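Local coordinates for protein lipase (Rhizopus chinensis, PDB 6A0W) that probably hydrolyses the ester bonds of lipids such as triacylglycerols, as a fungal class 3 lipase of the alpha/beta-hydrolase clan, at residues L44-C56 with H284-L296. Residues are numbered along the deposited sequence; the frame is centred on the assembly and turned at random.
Sequences LTNYAGVAATAYC and HLTYFGINEGSCL. With SO4 (sulfate ion), chain C.
The ring of F288 lies along the helix at L44, T45 and A48. T45 sets OG1 over one ring face, nearest CG at 3.2 Å; this hydroxyl is also hydrogen-bonded to I41 O. L44 CB is 3.7 Å from F288 CZ, and A48 CB sits at the ring edge. F288 stands on the type I' turn of the 286-291 hairpin, where the backbone N atoms of F288 and G289 hydrogen-bond a sulfate ion, probably from the crystallisation liquor and also held by H228. I290 CG2 packs on A52 CB, and CD1 lies by T45 O and G49 N.

Y55 can be followed outward. CB meets the carbonyl of G293. G293 CA stands over the centre of one ring face, a CH-pi contact 3.5 Å from the centroid; CG, CE1 and CZ meet it too. CD1 is also near G293 O, and CD2 and CE2 are nearest G293 N. OH is hydrogen-bonded to H171. E292 bends at chi2 (-84°), which turns its carboxylate back to the helix; OE2 approaches A48 O to 2.8 Å. One water donates to A52 O and N291 O and accepts from G293 N and C295 N. A disulfide joins C295, near the end of the modelled chain, to C56, which closes the type I turn T53-C56.

H284 is hydrogen-bonded to S172 through NE2 and to D231 through ND1, consistent with a catalytic triad. Helix 38-53 and segment 284-296 pack side by side on the central sheet: A48, Y287 and E292 on strand 197-202, V50 on strand 102-108, A51 on strand 165-171.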
loop_
_atom_site.group_PDB
_atom_site.type_symbol
_atom_site.label_atom_id
_atom_site.label_comp_id
_atom_site.label_asym_id
_atom_site.label_seq_id
_atom_site.Cartn_x
_atom_site.Cartn_y
_atom_site.Cartn_z
ATOM N N LEU A 44 -9.230 -2.930 7.775
ATOM C CA LEU A 44 -8.640 -2.677 6.466
ATOM C C LEU A 44 -9.234 -1.404 5.875
ATOM O O LEU A 44 -8.530 -0.577 5.283
ATOM C CB LEU A 44 -8.875 -3.838 5.508
ATOM C CG LEU A 44 -8.315 -5.156 6.005
ATOM C CD1 LEU A 44 -8.915 -6.281 5.160
ATOM C CD2 LEU A 44 -6.783 -5.142 5.919
ATOM N N THR A 45 -10.524 -1.200 6.125
ATOM C CA THR A 45 -11.233 -0.058 5.584
ATOM C C THR A 45 -10.643 1.198 6.196
ATOM O O THR A 45 -10.529 2.235 5.527
ATOM C CB THR A 45 -12.764 -0.148 5.882
ATOM O OG1 THR A 45 -13.311 -1.265 5.179
ATOM C CG2 THR A 45 -13.487 1.074 5.432
ATOM N N ASN A 46 -10.403 1.149 7.498
ATOM C CA ASN A 46 -10.006 2.365 8.221
ATOM C C ASN A 46 -8.612 2.887 7.743
ATOM O O ASN A 46 -8.434 4.074 7.448
ATOM C CB ASN A 46 -10.088 2.121 9.725
ATOM C CG ASN A 46 -11.538 2.245 10.273
ATOM O OD1 ASN A 46 -11.758 2.909 11.277
ATOM N ND2 ASN A 46 -12.537 1.674 9.570
ATOM N N TYR A 47 -7.688 1.961 7.529
ATOM C CA TYR A 47 -6.368 2.267 6.997
ATOM C C TYR A 47 -6.360 2.567 5.495
ATOM O O TYR A 47 -5.523 3.358 5.035
ATOM C CB TYR A 47 -5.398 1.130 7.372
ATOM C CG TYR A 47 -5.259 0.941 8.886
ATOM C CD1 TYR A 47 -5.279 2.046 9.742
ATOM C CD2 TYR A 47 -5.077 -0.309 9.447
ATOM C CE1 TYR A 47 -5.153 1.900 11.108
ATOM C CE2 TYR A 47 -4.926 -0.466 10.815
ATOM C CZ TYR A 47 -4.907 0.644 11.624
ATOM O OH TYR A 47 -4.871 0.509 12.972
ATOM N N ALA A 48 -7.318 2.015 4.746
ATOM C CA ALA A 48 -7.573 2.457 3.384
ATOM C C ALA A 48 -8.038 3.901 3.328
ATOM O O ALA A 48 -7.686 4.671 2.418
ATOM C CB ALA A 48 -8.577 1.559 2.681
ATOM N N GLY A 49 -8.838 4.272 4.306
ATOM C CA GLY A 49 -9.298 5.632 4.386
ATOM C C GLY A 49 -8.160 6.566 4.656
ATOM O O GLY A 49 -8.116 7.653 4.070
ATOM N N VAL A 50 -7.285 6.203 5.599
ATOM C CA VAL A 50 -6.120 7.054 5.876
ATOM C C VAL A 50 -5.227 7.238 4.646
ATOM O O VAL A 50 -4.853 8.341 4.244
ATOM C CB VAL A 50 -5.302 6.502 7.056
ATOM C CG1 VAL A 50 -4.088 7.401 7.331
ATOM C CG2 VAL A 50 -6.169 6.427 8.305
ATOM N N ALA A 51 -5.030 6.160 3.925
ATOM C CA ALA A 51 -4.296 6.234 2.703
ATOM C C ALA A 51 -4.910 7.167 1.690
ATOM O O ALA A 51 -4.183 7.907 0.984
ATOM C CB ALA A 51 -4.152 4.856 2.108
ATOM N N ALA A 52 -6.245 7.204 1.665
ATOM C CA ALA A 52 -6.944 8.079 0.720
ATOM C C ALA A 52 -6.718 9.541 0.970
ATOM O O ALA A 52 -6.831 10.349 0.039
ATOM C CB ALA A 52 -8.461 7.781 0.719
ATOM N N THR A 53 -6.489 9.913 2.226
ATOM C CA THR A 53 -6.329 11.315 2.569
ATOM C C THR A 53 -5.051 11.899 1.954
ATOM O O THR A 53 -4.928 13.106 1.823
ATOM C CB THR A 53 -6.255 11.543 4.086
ATOM O OG1 THR A 53 -5.112 10.868 4.632
ATOM C CG2 THR A 53 -7.538 11.053 4.758
ATOM N N ALA A 54 -4.128 11.052 1.521
ATOM C CA ALA A 54 -2.871 11.573 1.034
ATOM C C ALA A 54 -3.052 12.306 -0.281
ATOM O O ALA A 54 -2.163 13.058 -0.703
ATOM C CB ALA A 54 -1.872 10.458 0.865
ATOM N N TYR A 55 -4.152 12.006 -0.978
ATOM C CA TYR A 55 -4.421 12.644 -2.260
ATOM C C TYR A 55 -5.142 13.952 -2.090
ATOM O O TYR A 55 -5.436 14.609 -3.084
ATOM C CB TYR A 55 -5.211 11.723 -3.167
ATOM C CG TYR A 55 -4.503 10.470 -3.554
ATOM C CD1 TYR A 55 -3.646 10.446 -4.655
ATOM C CD2 TYR A 55 -4.721 9.281 -2.880
ATOM C CE1 TYR A 55 -2.967 9.301 -5.031
ATOM C CE2 TYR A 55 -4.107 8.096 -3.314
ATOM C CZ TYR A 55 -3.225 8.116 -4.368
ATOM O OH TYR A 55 -2.546 6.981 -4.721
ATOM N N CYS A 56 -5.507 14.302 -0.861
ATOM C CA CYS A 56 -6.119 15.586 -0.602
ATOM C C CYS A 56 -5.059 16.717 -0.513
ATOM O O CYS A 56 -4.210 16.714 0.376
ATOM C CB CYS A 56 -6.920 15.515 0.702
ATOM S SG CYS A 56 -8.187 14.225 0.782
ATOM N N HIS A 284 -8.759 0.305 -9.609
ATOM C CA HIS A 284 -7.714 0.823 -8.692
ATOM C C HIS A 284 -8.220 1.964 -7.832
ATOM O O HIS A 284 -7.630 2.274 -6.774
ATOM C CB HIS A 284 -6.523 1.288 -9.523
ATOM C CG HIS A 284 -5.306 1.681 -8.741
ATOM N ND1 HIS A 284 -4.639 0.807 -7.910
ATOM C CD2 HIS A 284 -4.495 2.769 -8.857
ATOM C CE1 HIS A 284 -3.473 1.333 -7.561
ATOM N NE2 HIS A 284 -3.367 2.534 -8.106
ATOM N N LEU A 285 -9.344 2.565 -8.254
ATOM C CA LEU A 285 -9.747 3.892 -7.779
ATOM C C LEU A 285 -10.716 3.932 -6.627
ATOM O O LEU A 285 -10.964 5.012 -6.073
ATOM C CB LEU A 285 -10.272 4.751 -8.937
ATOM C CG LEU A 285 -9.356 4.876 -10.167
ATOM C CD1 LEU A 285 -9.962 5.851 -11.184
ATOM C CD2 LEU A 285 -7.931 5.312 -9.797
ATOM N N THR A 286 -11.223 2.763 -6.227
ATOM C CA THR A 286 -12.188 2.667 -5.135
ATOM C C THR A 286 -11.904 1.416 -4.306
ATOM O O THR A 286 -11.703 0.335 -4.858
ATOM C CB THR A 286 -13.638 2.578 -5.696
ATOM O OG1 THR A 286 -13.797 3.555 -6.730
ATOM C CG2 THR A 286 -14.659 2.881 -4.589
ATOM N N TYR A 287 -11.746 1.607 -3.005
ATOM C CA TYR A 287 -11.508 0.524 -2.064
ATOM C C TYR A 287 -12.486 0.742 -0.919
ATOM O O TYR A 287 -12.443 1.778 -0.240
ATOM C CB TYR A 287 -10.041 0.544 -1.541
ATOM C CG TYR A 287 -9.105 -0.239 -2.458
ATOM C CD1 TYR A 287 -8.671 0.295 -3.658
ATOM C CD2 TYR A 287 -8.616 -1.486 -2.103
ATOM C CE1 TYR A 287 -7.842 -0.424 -4.506
ATOM C CE2 TYR A 287 -7.786 -2.230 -2.955
ATOM C CZ TYR A 287 -7.386 -1.695 -4.139
ATOM O OH TYR A 287 -6.685 -2.461 -5.046
ATOM N N PHE A 288 -13.350 -0.252 -0.716
ATOM C CA PHE A 288 -14.374 -0.250 0.334
ATOM C C PHE A 288 -15.305 0.943 0.213
ATOM O O PHE A 288 -15.577 1.612 1.201
ATOM C CB PHE A 288 -13.729 -0.243 1.731
ATOM C CG PHE A 288 -12.804 -1.398 1.989
ATOM C CD1 PHE A 288 -13.302 -2.688 2.144
ATOM C CD2 PHE A 288 -11.435 -1.188 2.141
ATOM C CE1 PHE A 288 -12.470 -3.750 2.445
ATOM C CE2 PHE A 288 -10.596 -2.255 2.437
ATOM C CZ PHE A 288 -11.113 -3.536 2.621
ATOM N N GLY A 289 -15.624 1.313 -1.016
ATOM C CA GLY A 289 -16.374 2.544 -1.310
ATOM C C GLY A 289 -15.604 3.838 -1.162
ATOM O O GLY A 289 -16.174 4.897 -1.321
ATOM N N ILE A 290 -14.342 3.788 -0.745
ATOM C CA ILE A 290 -13.527 5.020 -0.577
ATOM C C ILE A 290 -12.753 5.340 -1.859
ATOM O O ILE A 290 -12.034 4.499 -2.393
ATOM C CB ILE A 290 -12.478 4.852 0.546
ATOM C CG1 ILE A 290 -13.174 4.568 1.873
ATOM C CG2 ILE A 290 -11.598 6.095 0.696
ATOM C CD1 ILE A 290 -12.256 3.886 2.889
ATOM N N ASN A 291 -12.931 6.550 -2.371
ATOM C CA ASN A 291 -12.204 7.004 -3.547
ATOM C C ASN A 291 -10.715 7.181 -3.213
ATOM O O ASN A 291 -10.356 7.860 -2.232
ATOM C CB ASN A 291 -12.705 8.358 -4.036
ATOM C CG ASN A 291 -11.784 8.933 -5.112
ATOM O OD1 ASN A 291 -10.995 9.832 -4.819
ATOM N ND2 ASN A 291 -11.724 8.270 -6.281
ATOM N N GLU A 292 -9.901 6.488 -3.988
ATOM C CA GLU A 292 -8.454 6.515 -3.854
ATOM C C GLU A 292 -7.868 7.175 -5.105
ATOM O O GLU A 292 -7.732 6.550 -6.180
ATOM C CB GLU A 292 -7.876 5.097 -3.701
ATOM C CG GLU A 292 -8.469 4.289 -2.561
ATOM C CD GLU A 292 -7.816 4.579 -1.217
ATOM O OE1 GLU A 292 -6.882 5.403 -1.168
ATOM O OE2 GLU A 292 -8.250 3.989 -0.188
ATOM N N GLY A 293 -7.413 8.412 -4.919
ATOM C CA GLY A 293 -6.677 9.076 -5.960
ATOM C C GLY A 293 -7.146 10.497 -6.176
ATOM O O GLY A 293 -6.399 11.302 -6.740
ATOM N N SER A 294 -8.382 10.812 -5.781
ATOM C CA SER A 294 -8.926 12.150 -6.032
ATOM C C SER A 294 -9.547 12.824 -4.834
ATOM O O SER A 294 -10.158 13.862 -4.985
ATOM C CB SER A 294 -9.935 12.088 -7.170
ATOM O OG SER A 294 -9.306 11.705 -8.381
ATOM N N CYS A 295 -9.376 12.278 -3.634
ATOM C CA CYS A 295 -9.943 12.916 -2.454
ATOM C C CYS A 295 -11.456 13.199 -2.600
ATOM O O CYS A 295 -11.926 14.246 -2.174
ATOM C CB CYS A 295 -9.208 14.222 -2.155
ATOM S SG CYS A 295 -9.667 14.879 -0.527
ATOM N N LEU A 296 -12.197 12.299 -3.243
ATOM C CA LEU A 296 -13.656 12.468 -3.417
ATOM C C LEU A 296 -14.420 11.905 -2.229
ATOM O O LEU A 296 -13.959 11.008 -1.513
ATOM C CB LEU A 296 -14.130 11.809 -4.714
ATOM C CG LEU A 296 -13.425 12.223 -6.024
ATOM C CD1 LEU A 296 -13.923 11.343 -7.168
ATOM C CD2 LEU A 296 -13.620 13.703 -6.378
HETATM S S SO4 C . -15.985 -1.458 -3.184
HETATM O O1 SO4 C . -15.706 -0.052 -3.464
HETATM O O2 SO4 C . -16.376 -2.108 -4.452
HETATM O O3 SO4 C . -17.079 -1.561 -2.204
HETATM O O4 SO4 C . -14.762 -2.080 -2.622
HETATM O O HOH W 1 -8.239 9.806 -2.453
#